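Local coordinates for protein quinoline 2-oxidoreductase large subunit (Pseudomonas putida, PDB 1T3Q) that probably hydroxylates quinoline at carbon 2 as the molybdenum-bearing large subunit of a xanthine dehydrogenase family enzyme, using a molybdopterin cytosine dinucleotide cofactor, at residues 83-88 and 98-103; 108-113 and 156-161; 259-264 and 327-332. All blocks are in the same frame, centred on the assembly; numbering follows the deposited sequence.

Contact 1 (83-88 and 98-103); sequences LSQGIV and TTIQPL
Ile87 and Gln101 face each other as an antiparallel hydrogen-bonded pair, with Ile87 N to Gln101 O at 2.8 Å and Gln101 N to Ile87 O at 2.9 Å, and Val88 and Ile100 follow as the non-hydrogen-bonded pair. Gly86 brings segment 83-88 in very close: its CA rests 3.2 Å from Gln101 O in a CA-H...O contact. A side chain at this position would run into that carbonyl and Pro102, and the backbone angles by themselves already call for glycine.

On one face of the pairing Val88 and Ile100 lie side by side, pointing the same way, and CG2 of Val88 touches CG1 of Ile100. The Gln85 side chain bends over the same isoleucine. Its CG stands between its own backbone N and carbonyl carbon (chi1 81°), and from there the extended side chain carries OE1 to 3.7 Å from Ile100 CD1.

The two strands, 87-89 and 99-101, form a small beta hairpin within the a/b hammerhead region of the protein. On the face of Ile87 and Gln101, Ile87 crosses Leu103 at about a right angle, CG1 meeting CD2 at 4.2 Å. Leu103 also packs on helix 263-275, while Ile87 leans on Phe236 of helix 226-237.

Ahead of the strand, Ser84 OG accepts from Gly86 N in an ST turn and is also hydrogen-bonded to Phe236 O. A water accepts from Leu103 N and donates to Ser84 O at 2.7 Å, linking the segments where direct backbone pairing has ended.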
ATOM      1  N   LEU B  83      24.244  16.531   0.863  1.00 25.47           N
ATOM      2  CA  LEU B  83      22.792  16.452   0.760  1.00 23.86           C
ATOM      3  C   LEU B  83      22.065  17.067   1.946  1.00 23.12           C
ATOM      4  O   LEU B  83      20.945  17.553   1.810  1.00 23.30           O
ATOM      5  CB  LEU B  83      22.380  14.985   0.596  1.00 23.31           C
ATOM      6  CG  LEU B  83      23.048  14.282  -0.591  1.00 22.03           C
ATOM      7  CD1 LEU B  83      22.726  12.793  -0.566  1.00 22.38           C
ATOM      8  CD2 LEU B  83      22.572  14.917  -1.895  1.00 21.70           C
ATOM      9  N   SER B  84      22.701  17.042   3.110  1.00 24.66           N
ATOM     10  CA  SER B  84      22.099  17.598   4.313  1.00 24.34           C
ATOM     11  C   SER B  84      23.149  17.859   5.381  1.00 25.17           C
ATOM     12  O   SER B  84      24.034  17.034   5.605  1.00 25.73           O
ATOM     13  CB  SER B  84      21.040  16.638   4.860  1.00 24.50           C
ATOM     14  OG  SER B  84      20.580  17.060   6.130  1.00 25.76           O
ATOM     15  N   GLN B  85      23.041  19.006   6.047  1.00 25.91           N
ATOM     16  CA  GLN B  85      23.990  19.354   7.094  1.00 26.99           C
ATOM     17  C   GLN B  85      23.622  18.614   8.380  1.00 25.40           C
ATOM     18  O   GLN B  85      24.411  18.555   9.324  1.00 24.49           O
ATOM     19  CB  GLN B  85      24.000  20.869   7.332  1.00 29.77           C
ATOM     20  CG  GLN B  85      22.870  21.375   8.214  1.00 36.07           C
ATOM     21  CD  GLN B  85      22.953  22.873   8.474  1.00 38.64           C
ATOM     22  OE1 GLN B  85      24.044  23.431   8.638  1.00 41.01           O
ATOM     23  NE2 GLN B  85      21.797  23.527   8.534  1.00 36.97           N
ATOM     24  N   GLY B  86      22.418  18.052   8.419  1.00 24.75           N
ATOM     25  CA  GLY B  86      22.008  17.306   9.594  1.00 21.99           C
ATOM     26  C   GLY B  86      20.832  17.855  10.384  1.00 21.61           C
ATOM     27  O   GLY B  86      20.095  18.726   9.925  1.00 21.43           O
ATOM     28  N   ILE B  87      20.680  17.344  11.600  1.00 19.64           N
ATOM     29  CA  ILE B  87      19.585  17.727  12.476  1.00 19.50           C
ATOM     30  C   ILE B  87      19.900  18.956  13.318  1.00 17.69           C
ATOM     31  O   ILE B  87      20.738  18.897  14.213  1.00 19.30           O
ATOM     32  CB  ILE B  87      19.224  16.563  13.423  1.00 18.47           C
ATOM     33  CG1 ILE B  87      18.904  15.311  12.597  1.00 19.49           C
ATOM     34  CG2 ILE B  87      18.043  16.950  14.299  1.00 16.66           C
ATOM     35  CD1 ILE B  87      18.648  14.070  13.432  1.00 21.83           C
ATOM     36  N   VAL B  88      19.220  20.059  13.019  1.00 19.32           N
ATOM     37  CA  VAL B  88      19.399  21.308  13.754  1.00 18.54           C
ATOM     38  C   VAL B  88      18.438  21.303  14.939  1.00 18.81           C
ATOM     39  O   VAL B  88      17.225  21.208  14.760  1.00 19.94           O
ATOM     40  CB  VAL B  88      19.082  22.526  12.863  1.00 20.53           C
ATOM     41  CG1 VAL B  88      19.346  23.823  13.625  1.00 21.57           C
ATOM     42  CG2 VAL B  88      19.923  22.469  11.600  1.00 20.92           C
ATOM     43  N   THR B  98      22.661  25.877  20.440  1.00 21.43           N
ATOM     44  CA  THR B  98      22.121  25.071  19.357  1.00 23.21           C
ATOM     45  C   THR B  98      23.156  24.051  18.912  1.00 22.86           C
ATOM     46  O   THR B  98      24.353  24.302  18.988  1.00 23.08           O
ATOM     47  CB  THR B  98      21.779  25.947  18.131  1.00 21.98           C
ATOM     48  OG1 THR B  98      20.692  26.819  18.453  1.00 23.75           O
ATOM     49  CG2 THR B  98      21.406  25.085  16.939  1.00 24.11           C
ATOM     50  N   THR B  99      22.696  22.887  18.472  1.00 22.75           N
ATOM     51  CA  THR B  99      23.614  21.882  17.963  1.00 21.53           C
ATOM     52  C   THR B  99      23.072  21.433  16.622  1.00 21.72           C
ATOM     53  O   THR B  99      21.871  21.504  16.367  1.00 22.21           O
ATOM     54  CB  THR B  99      23.742  20.641  18.887  1.00 23.20           C
ATOM     55  OG1 THR B  99      22.456  20.040  19.080  1.00 21.01           O
ATOM     56  CG2 THR B  99      24.347  21.027  20.233  1.00 22.67           C
ATOM     57  N   ILE B 100      23.976  21.013  15.749  1.00 21.06           N
ATOM     58  CA  ILE B 100      23.600  20.508  14.443  1.00 21.66           C
ATOM     59  C   ILE B 100      24.262  19.142  14.411  1.00 21.69           C
ATOM     60  O   ILE B 100      25.485  19.046  14.376  1.00 19.90           O
ATOM     61  CB  ILE B 100      24.165  21.387  13.305  1.00 22.02           C
ATOM     62  CG1 ILE B 100      23.617  22.810  13.431  1.00 23.34           C
ATOM     63  CG2 ILE B 100      23.795  20.788  11.957  1.00 21.95           C
ATOM     64  CD1 ILE B 100      24.037  23.744  12.298  1.00 24.93           C
ATOM     65  N   GLN B 101      23.465  18.084  14.477  1.00 21.68           N
ATOM     66  CA  GLN B 101      24.038  16.750  14.460  1.00 21.17           C
ATOM     67  C   GLN B 101      24.128  16.240  13.039  1.00 19.74           C
ATOM     68  O   GLN B 101      23.115  16.104  12.351  1.00 19.99           O
ATOM     69  CB  GLN B 101      23.204  15.778  15.301  1.00 22.50           C
ATOM     70  CG  GLN B 101      23.708  14.343  15.222  1.00 22.48           C
ATOM     71  CD  GLN B 101      22.918  13.377  16.089  1.00 25.07           C
ATOM     72  OE1 GLN B 101      21.919  13.750  16.710  1.00 24.87           O
ATOM     73  NE2 GLN B 101      23.361  12.126  16.128  1.00 21.21           N
ATOM     74  N   PRO B 102      25.351  15.953  12.571  1.00 19.51           N
ATOM     75  CA  PRO B 102      25.479  15.455  11.206  1.00 18.65           C
ATOM     76  C   PRO B 102      24.900  14.042  11.144  1.00 20.31           C
ATOM     77  O   PRO B 102      24.989  13.287  12.117  1.00 21.58           O
ATOM     78  CB  PRO B 102      26.982  15.495  10.972  1.00 18.75           C
ATOM     79  CG  PRO B 102      27.532  15.134  12.324  1.00 18.77           C
ATOM     80  CD  PRO B 102      26.651  15.951  13.269  1.00 18.50           C
ATOM     81  N   LEU B 103      24.287  13.693  10.019  1.00 21.53           N
ATOM     82  CA  LEU B 103      23.704  12.363   9.874  1.00 22.03           C
ATOM     83  C   LEU B 103      24.814  11.324  10.013  1.00 23.61           C
ATOM     84  O   LEU B 103      24.629  10.276  10.640  1.00 23.48           O
ATOM     85  CB  LEU B 103      22.989  12.245   8.527  1.00 21.60           C
ATOM     86  CG  LEU B 103      21.943  13.344   8.279  1.00 20.39           C
ATOM     87  CD1 LEU B 103      21.154  13.029   7.019  1.00 20.09           C
ATOM     88  CD2 LEU B 103      20.999  13.462   9.481  1.00 24.07           C
TER
HETATM   89  O   HOH W   1      25.106  15.427   7.527  1.00 21.99           O
HETATM   90  O   HOH W   2      21.530  18.519  17.160  1.00 20.15           O

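Contact 2 (108-113 and 156-161); sequences VTRFVG and RANDTL. With SO4 (sulfate ion), chain M.
Arg110 slides its side chain under the amide of Asn158, which lies over one face of the guanidinium with the two planes only 16° apart; Asn158 CG lies 3.9 Å from Arg110 NE. Val108 CG1 lies against the opposite face, 3.7 Å from the guanidinium plane of Arg110 and offset toward the rim.

Around the edge of the same group come the polar partners. Arg110 NH1 makes a salt bridge to Asp159 OD1 at 2.9 Å, nearly in the guanidinium plane. The carboxylate stands almost upright to that plane, at 87°, and is met on its syn side. Extended from CG to NE, the arginine reaches past Ala157 O, and its NE gives a hydrogen bond to a water at 2.8 Å. That water donates to Ala157 O and accepts from Asp159 N, tying the arginine to the backbone of the loop as well as to its carboxylate.

A sulfate, probably from the crystallisation liquor, takes the far end: NH1 of Arg110 bonds to O1 and NH2 of Arg110 to O3, each at 2.9 Å. NH2 is hydrogen-bonded to Tyr326 OH too. With an aspartate and a sulfate both at NH1, the positive charge of the arginine is probably well compensated.

Asn158 to Leu161 form a type I beta turn, closed by Leu161 N to Asn158 O at 3.0 Å. The arrangement is a buried arginine just past strand 108-109 of the hammerhead region, salt-bridged to a type I turn in the loop between helix 147-152 and strand 165-170.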
ATOM      1  N   VAL B 108      35.222  13.986  12.135  1.00 27.07           N
ATOM      2  CA  VAL B 108      35.352  13.751  13.568  1.00 26.12           C
ATOM      3  C   VAL B 108      34.121  13.017  14.097  1.00 24.35           C
ATOM      4  O   VAL B 108      33.013  13.234  13.611  1.00 24.18           O
ATOM      5  CB  VAL B 108      35.507  15.089  14.336  1.00 26.60           C
ATOM      6  CG1 VAL B 108      34.297  15.970  14.094  1.00 29.96           C
ATOM      7  CG2 VAL B 108      35.690  14.833  15.820  1.00 27.24           C
ATOM      8  N   THR B 109      34.324  12.134  15.070  1.00 23.02           N
ATOM      9  CA  THR B 109      33.210  11.408  15.677  1.00 23.90           C
ATOM     10  C   THR B 109      33.120  11.902  17.113  1.00 21.77           C
ATOM     11  O   THR B 109      34.142  12.194  17.734  1.00 23.31           O
ATOM     12  CB  THR B 109      33.422   9.871  15.647  1.00 25.14           C
ATOM     13  OG1 THR B 109      34.586   9.511  16.404  1.00 27.18           O
ATOM     14  CG2 THR B 109      33.598   9.399  14.213  1.00 28.14           C
ATOM     15  N   ARG B 110      31.906  11.998  17.647  1.00 20.44           N
ATOM     16  CA  ARG B 110      31.742  12.517  18.995  1.00 18.57           C
ATOM     17  C   ARG B 110      31.141  11.584  20.041  1.00 18.53           C
ATOM     18  O   ARG B 110      30.759  12.023  21.120  1.00 17.41           O
ATOM     19  CB  ARG B 110      30.961  13.821  18.928  1.00 20.47           C
ATOM     20  CG  ARG B 110      31.594  14.834  17.967  1.00 22.63           C
ATOM     21  CD  ARG B 110      30.970  16.202  18.122  1.00 23.05           C
ATOM     22  NE  ARG B 110      31.604  17.216  17.284  1.00 22.77           N
ATOM     23  CZ  ARG B 110      31.254  17.493  16.032  1.00 23.89           C
ATOM     24  NH1 ARG B 110      31.893  18.442  15.361  1.00 21.72           N
ATOM     25  NH2 ARG B 110      30.261  16.832  15.450  1.00 21.44           N
ATOM     26  N   PHE B 111      31.058  10.300  19.717  1.00 17.72           N
ATOM     27  CA  PHE B 111      30.577   9.304  20.667  1.00 17.46           C
ATOM     28  C   PHE B 111      30.636   7.910  20.063  1.00 17.22           C
ATOM     29  O   PHE B 111      30.474   7.736  18.857  1.00 19.92           O
ATOM     30  CB  PHE B 111      29.163   9.648  21.185  1.00 16.12           C
ATOM     31  CG  PHE B 111      28.053   9.438  20.188  1.00 17.11           C
ATOM     32  CD1 PHE B 111      27.440   8.190  20.061  1.00 18.78           C
ATOM     33  CD2 PHE B 111      27.588  10.490  19.412  1.00 16.30           C
ATOM     34  CE1 PHE B 111      26.382   8.000  19.179  1.00 17.52           C
ATOM     35  CE2 PHE B 111      26.525  10.309  18.518  1.00 19.75           C
ATOM     36  CZ  PHE B 111      25.920   9.063  18.403  1.00 18.56           C
ATOM     37  N   VAL B 112      30.927   6.923  20.903  1.00 18.08           N
ATOM     38  CA  VAL B 112      30.995   5.546  20.449  1.00 19.78           C
ATOM     39  C   VAL B 112      29.610   5.184  19.950  1.00 19.16           C
ATOM     40  O   VAL B 112      28.627   5.315  20.683  1.00 19.64           O
ATOM     41  CB  VAL B 112      31.385   4.596  21.596  1.00 19.78           C
ATOM     42  CG1 VAL B 112      31.316   3.149  21.124  1.00 21.32           C
ATOM     43  CG2 VAL B 112      32.789   4.925  22.079  1.00 21.87           C
ATOM     44  N   GLY B 113      29.533   4.747  18.699  1.00 18.92           N
ATOM     45  CA  GLY B 113      28.256   4.379  18.119  1.00 18.55           C
ATOM     46  C   GLY B 113      27.782   5.325  17.034  1.00 19.52           C
ATOM     47  O   GLY B 113      26.847   4.999  16.300  1.00 19.58           O
ATOM     48  N   ARG B 156      36.644  19.364  25.359  1.00 31.67           N
ATOM     49  CA  ARG B 156      35.345  19.853  24.910  1.00 30.54           C
ATOM     50  C   ARG B 156      34.685  18.723  24.115  1.00 28.45           C
ATOM     51  O   ARG B 156      35.253  18.226  23.142  1.00 27.54           O
ATOM     52  CB  ARG B 156      35.525  21.096  24.031  1.00 32.24           C
ATOM     53  CG  ARG B 156      34.218  21.793  23.660  1.00 36.10           C
ATOM     54  CD  ARG B 156      34.444  23.132  22.951  1.00 39.15           C
ATOM     55  NE  ARG B 156      35.175  24.084  23.787  1.00 42.58           N
ATOM     56  CZ  ARG B 156      35.317  25.380  23.512  1.00 42.17           C
ATOM     57  NH1 ARG B 156      36.002  26.162  24.336  1.00 42.39           N
ATOM     58  NH2 ARG B 156      34.768  25.898  22.422  1.00 44.02           N
ATOM     59  N   ALA B 157      33.491  18.313  24.535  1.00 26.11           N
ATOM     60  CA  ALA B 157      32.770  17.223  23.875  1.00 24.23           C
ATOM     61  C   ALA B 157      32.421  17.495  22.420  1.00 23.34           C
ATOM     62  O   ALA B 157      32.673  16.664  21.545  1.00 22.61           O
ATOM     63  CB  ALA B 157      31.491  16.898  24.655  1.00 24.77           C
ATOM     64  N   ASN B 158      31.840  18.662  22.165  1.00 21.75           N
ATOM     65  CA  ASN B 158      31.420  19.045  20.822  1.00 22.01           C
ATOM     66  C   ASN B 158      32.140  20.336  20.432  1.00 22.58           C
ATOM     67  O   ASN B 158      31.820  21.409  20.939  1.00 20.55           O
ATOM     68  CB  ASN B 158      29.899  19.229  20.822  1.00 19.93           C
ATOM     69  CG  ASN B 158      29.329  19.465  19.441  1.00 22.38           C
ATOM     70  OD1 ASN B 158      28.214  19.025  19.134  1.00 22.60           O
ATOM     71  ND2 ASN B 158      30.070  20.174  18.606  1.00 18.95           N
ATOM     72  N   ASP B 159      33.106  20.221  19.525  1.00 24.66           N
ATOM     73  CA  ASP B 159      33.898  21.373  19.101  1.00 27.45           C
ATOM     74  C   ASP B 159      33.166  22.505  18.390  1.00 28.13           C
ATOM     75  O   ASP B 159      33.752  23.566  18.158  1.00 27.82           O
ATOM     76  CB  ASP B 159      35.092  20.926  18.241  1.00 28.97           C
ATOM     77  CG  ASP B 159      34.678  20.160  16.997  1.00 31.34           C
ATOM     78  OD1 ASP B 159      33.614  20.461  16.421  1.00 34.56           O
ATOM     79  OD2 ASP B 159      35.439  19.264  16.580  1.00 35.29           O
ATOM     80  N   THR B 160      31.902  22.303  18.036  1.00 27.48           N
ATOM     81  CA  THR B 160      31.150  23.365  17.377  1.00 27.53           C
ATOM     82  C   THR B 160      30.512  24.257  18.437  1.00 27.02           C
ATOM     83  O   THR B 160      29.892  25.269  18.118  1.00 28.60           O
ATOM     84  CB  THR B 160      30.017  22.811  16.484  1.00 28.22           C
ATOM     85  OG1 THR B 160      29.019  22.191  17.307  1.00 26.69           O
ATOM     86  CG2 THR B 160      30.561  21.793  15.490  1.00 28.16           C
ATOM     87  N   LEU B 161      30.669  23.877  19.701  1.00 27.14           N
ATOM     88  CA  LEU B 161      30.088  24.638  20.801  1.00 28.00           C
ATOM     89  C   LEU B 161      31.123  25.434  21.584  1.00 28.00           C
ATOM     90  O   LEU B 161      32.326  25.193  21.480  1.00 28.82           O
ATOM     91  CB  LEU B 161      29.366  23.701  21.775  1.00 26.46           C
ATOM     92  CG  LEU B 161      28.292  22.760  21.227  1.00 27.68           C
ATOM     93  CD1 LEU B 161      27.685  21.970  22.373  1.00 25.72           C
ATOM     94  CD2 LEU B 161      27.225  23.555  20.504  1.00 27.68           C
TER
HETATM   95  S   SO4 M3105      30.534  18.636  11.913  1.00 70.01           S
HETATM   96  O1  SO4 M3105      31.552  19.416  12.644  1.00 69.02           O
HETATM   97  O2  SO4 M3105      31.200  17.660  11.029  1.00 70.03           O
HETATM   98  O3  SO4 M3105      29.670  17.924  12.877  1.00 69.13           O
HETATM   99  O4  SO4 M3105      29.712  19.544  11.093  1.00 70.50           O
HETATM  100  O   HOH W   3      33.880  17.598  18.941  1.00 29.64           O

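Contact 3 (259-264 and 327-332); sequences AHLHPE and NNLPWT
His260 and Trp331 each turn their rings beside their own backbone N, with CG opposite the carbonyl carbon (chi1 -59° and -40°), bringing the two rings together. The indole presents its edge to the imidazole face in an offset edge-to-face stack, with planes at 80° and the centroids of the imidazole and of the indole five-membered ring 5.0 Å apart; Trp331 CD1 comes to 3.4 Å from His260 NE2. That nitrogen is hydrogen-bonded to Ala369 N, and ND1 of His260 to Gln257 O, so the imidazole is held against turning.

Trp331 NE1 donates to Ala259 O at 2.8 Å. The bond is bent because the carbonyl lies well out of the indole plane. Pro330, which follows a cis peptide bond, sets its CG over the centre of one indole face. Replacing Trp331 by a leucine would probably leave Ala259 O without its indole donor and the His260 face without its aromatic neighbour.

The segments are also joined through the backbone: Leu261 N donates to Leu329 O at 3.0 Å, and His260 CA makes a CA-H...O contact to the same oxygen. The side chains of Leu261 and Leu329 run together, CD2 to CD1 at 4.0 Å. A water accepts from Leu329 N and lies 2.7 Å from Leu261 O, to which it probably donates.

The side chain of Ala259 is about 4 Å from the dioxosulfidomolybdenum(VI) ion, and Trp331 meets the ring of Tyr545, a residue of that ion's pocket, at the edge of the active site. Segment 259-264 runs into helix 263-275, with His262 at the N-cap; Leu261 packs on Met232 and Phe236 of helix 226-237, and Leu329 on Phe228 of the same helix and on Ile87 of strand 87-89.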
ATOM      1  N   ALA B 259      10.008   9.122  19.743  1.00 15.53           N
ATOM      2  CA  ALA B 259       9.463  10.468  19.689  1.00 16.01           C
ATOM      3  C   ALA B 259      10.628  11.421  19.425  1.00 17.41           C
ATOM      4  O   ALA B 259      10.718  12.490  20.024  1.00 16.23           O
ATOM      5  CB  ALA B 259       8.776  10.828  21.000  1.00 16.14           C
ATOM      6  N   HIS B 260      11.532  11.000  18.548  1.00 17.58           N
ATOM      7  CA  HIS B 260      12.683  11.815  18.157  1.00 18.94           C
ATOM      8  C   HIS B 260      12.882  11.639  16.665  1.00 20.41           C
ATOM      9  O   HIS B 260      12.394  10.675  16.066  1.00 19.00           O
ATOM     10  CB  HIS B 260      13.986  11.361  18.824  1.00 17.96           C
ATOM     11  CG  HIS B 260      13.964  11.388  20.318  1.00 18.95           C
ATOM     12  ND1 HIS B 260      13.640  10.282  21.075  1.00 18.08           N
ATOM     13  CD2 HIS B 260      14.246  12.379  21.198  1.00 18.17           C
ATOM     14  CE1 HIS B 260      13.727  10.590  22.357  1.00 18.33           C
ATOM     15  NE2 HIS B 260      14.093  11.854  22.460  1.00 19.12           N
ATOM     16  N   LEU B 261      13.607  12.571  16.063  1.00 18.57           N
ATOM     17  CA  LEU B 261      13.921  12.456  14.651  1.00 19.64           C
ATOM     18  C   LEU B 261      15.255  11.727  14.654  1.00 18.49           C
ATOM     19  O   LEU B 261      16.199  12.160  15.317  1.00 20.41           O
ATOM     20  CB  LEU B 261      14.081  13.836  14.008  1.00 18.75           C
ATOM     21  CG  LEU B 261      14.409  13.766  12.515  1.00 18.83           C
ATOM     22  CD1 LEU B 261      13.219  13.198  11.755  1.00 18.39           C
ATOM     23  CD2 LEU B 261      14.749  15.156  11.993  1.00 19.31           C
ATOM     24  N   HIS B 262      15.346  10.613  13.939  1.00 17.57           N
ATOM     25  CA  HIS B 262      16.597   9.859  13.914  1.00 18.31           C
ATOM     26  C   HIS B 262      17.378  10.123  12.637  1.00 16.39           C
ATOM     27  O   HIS B 262      16.799  10.279  11.566  1.00 16.16           O
ATOM     28  CB  HIS B 262      16.331   8.353  14.001  1.00 18.22           C
ATOM     29  CG  HIS B 262      15.268   7.985  14.985  1.00 16.33           C
ATOM     30  ND1 HIS B 262      15.376   8.249  16.332  1.00 16.42           N
ATOM     31  CD2 HIS B 262      14.059   7.399  14.810  1.00 18.99           C
ATOM     32  CE1 HIS B 262      14.276   7.846  16.945  1.00 20.01           C
ATOM     33  NE2 HIS B 262      13.462   7.327  16.044  1.00 16.57           N
ATOM     34  N   PRO B 263      18.709  10.195  12.740  1.00 17.12           N
ATOM     35  CA  PRO B 263      19.508  10.433  11.538  1.00 17.94           C
ATOM     36  C   PRO B 263      19.119   9.420  10.456  1.00 18.45           C
ATOM     37  O   PRO B 263      18.994   9.763   9.283  1.00 18.46           O
ATOM     38  CB  PRO B 263      20.935  10.230  12.036  1.00 17.24           C
ATOM     39  CG  PRO B 263      20.871  10.782  13.421  1.00 18.25           C
ATOM     40  CD  PRO B 263      19.547  10.233  13.953  1.00 17.73           C
ATOM     41  N   GLU B 264      18.902   8.170  10.864  1.00 17.81           N
ATOM     42  CA  GLU B 264      18.547   7.122   9.912  1.00 17.35           C
ATOM     43  C   GLU B 264      17.265   7.388   9.127  1.00 17.56           C
ATOM     44  O   GLU B 264      17.149   6.958   7.983  1.00 15.47           O
ATOM     45  CB  GLU B 264      18.460   5.763  10.617  1.00 19.06           C
ATOM     46  CG  GLU B 264      19.795   5.260  11.144  1.00 19.65           C
ATOM     47  CD  GLU B 264      20.065   5.649  12.585  1.00 22.71           C
ATOM     48  OE1 GLU B 264      19.659   6.756  13.002  1.00 24.57           O
ATOM     49  OE2 GLU B 264      20.699   4.848  13.302  1.00 23.68           O
ATOM     50  N   ASN B 327      22.081  17.740  20.893  1.00 19.00           N
ATOM     51  CA  ASN B 327      20.738  17.921  21.417  1.00 19.86           C
ATOM     52  C   ASN B 327      19.866  17.056  20.523  1.00 19.10           C
ATOM     53  O   ASN B 327      19.966  17.135  19.300  1.00 17.57           O
ATOM     54  CB  ASN B 327      20.258  19.369  21.270  1.00 20.79           C
ATOM     55  CG  ASN B 327      20.880  20.305  22.277  1.00 20.61           C
ATOM     56  OD1 ASN B 327      21.649  21.196  21.916  1.00 22.68           O
ATOM     57  ND2 ASN B 327      20.542  20.122  23.546  1.00 16.55           N
ATOM     58  N   ASN B 328      19.025  16.222  21.121  1.00 19.12           N
ATOM     59  CA  ASN B 328      18.118  15.401  20.333  1.00 18.30           C
ATOM     60  C   ASN B 328      17.058  16.365  19.809  1.00 17.56           C
ATOM     61  O   ASN B 328      16.845  17.431  20.388  1.00 17.47           O
ATOM     62  CB  ASN B 328      17.422  14.364  21.219  1.00 17.52           C
ATOM     63  CG  ASN B 328      16.508  15.009  22.248  1.00 14.52           C
ATOM     64  OD1 ASN B 328      16.862  15.146  23.419  1.00 16.70           O
ATOM     65  ND2 ASN B 328      15.332  15.431  21.804  1.00 12.43           N
ATOM     66  N   LEU B 329      16.395  15.998  18.720  1.00 17.38           N
ATOM     67  CA  LEU B 329      15.322  16.821  18.171  1.00 18.52           C
ATOM     68  C   LEU B 329      14.070  15.976  18.420  1.00 19.47           C
ATOM     69  O   LEU B 329      14.058  14.794  18.089  1.00 18.12           O
ATOM     70  CB  LEU B 329      15.519  17.025  16.667  1.00 18.41           C
ATOM     71  CG  LEU B 329      15.183  18.350  15.960  1.00 24.06           C
ATOM     72  CD1 LEU B 329      14.309  18.055  14.755  1.00 21.10           C
ATOM     73  CD2 LEU B 329      14.512  19.343  16.895  1.00 22.76           C
ATOM     74  N   PRO B 330      12.984  16.583  18.932  1.00 19.85           N
ATOM     75  CA  PRO B 330      12.814  17.998  19.284  1.00 20.45           C
ATOM     76  C   PRO B 330      12.948  18.424  20.750  1.00 20.43           C
ATOM     77  O   PRO B 330      12.836  19.613  21.049  1.00 20.57           O
ATOM     78  CB  PRO B 330      11.414  18.281  18.778  1.00 21.28           C
ATOM     79  CG  PRO B 330      10.685  17.020  19.260  1.00 21.61           C
ATOM     80  CD  PRO B 330      11.679  15.889  18.946  1.00 20.03           C
ATOM     81  N   TRP B 331      13.195  17.487  21.660  1.00 19.60           N
ATOM     82  CA  TRP B 331      13.262  17.825  23.083  1.00 19.55           C
ATOM     83  C   TRP B 331      14.540  18.482  23.589  1.00 19.85           C
ATOM     84  O   TRP B 331      14.492  19.274  24.532  1.00 18.97           O
ATOM     85  CB  TRP B 331      12.976  16.572  23.919  1.00 19.81           C
ATOM     86  CG  TRP B 331      11.882  15.736  23.325  1.00 23.09           C
ATOM     87  CD1 TRP B 331      11.994  14.458  22.853  1.00 22.74           C
ATOM     88  CD2 TRP B 331      10.539  16.149  23.049  1.00 23.73           C
ATOM     89  NE1 TRP B 331      10.807  14.054  22.294  1.00 22.13           N
ATOM     90  CE2 TRP B 331       9.896  15.070  22.399  1.00 24.16           C
ATOM     91  CE3 TRP B 331       9.816  17.327  23.282  1.00 26.60           C
ATOM     92  CZ2 TRP B 331       8.564  15.134  21.977  1.00 25.22           C
ATOM     93  CZ3 TRP B 331       8.489  17.393  22.862  1.00 26.87           C
ATOM     94  CH2 TRP B 331       7.878  16.300  22.215  1.00 26.94           C
ATOM     95  N   THR B 332      15.667  18.147  22.962  1.00 18.23           N
ATOM     96  CA  THR B 332      16.989  18.660  23.332  1.00 17.80           C
ATOM     97  C   THR B 332      17.389  18.188  24.721  1.00 19.31           C
ATOM     98  O   THR B 332      16.671  17.415  25.359  1.00 18.70           O
ATOM     99  CB  THR B 332      17.065  20.222  23.280  1.00 17.50           C
ATOM    100  OG1 THR B 332      16.428  20.793  24.432  1.00 17.44           O
ATOM    101  CG2 THR B 332      16.376  20.742  22.022  1.00 18.09           C
TER
HETATM  102  O   HOH W   4      17.227  13.700  17.264  1.00 21.31           O

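Along the chain the three contacts come in series. Contact 1, the hairpin, is in the middle: its centre is about 11 Å from that of contact 3 and about 13 Å from that of contact 2, and it touches both. Thr99 OG1 probably bonds to Asn327 N, Ile87 packs on Leu329, and Leu161 lies against Thr98 and Thr99. Contacts 2 and 3, with centres about 17 Å apart, do not touch. Helix 226-237 packs on contacts 1 and 3, while helix 263-275 begins within contact 3 and packs against Leu103 and Gln101 of contact 1. The hammerhead hairpin thus sits between a peripheral loop and the loops beside the molybdenum, joining the hammerhead and cofactor-binding regions.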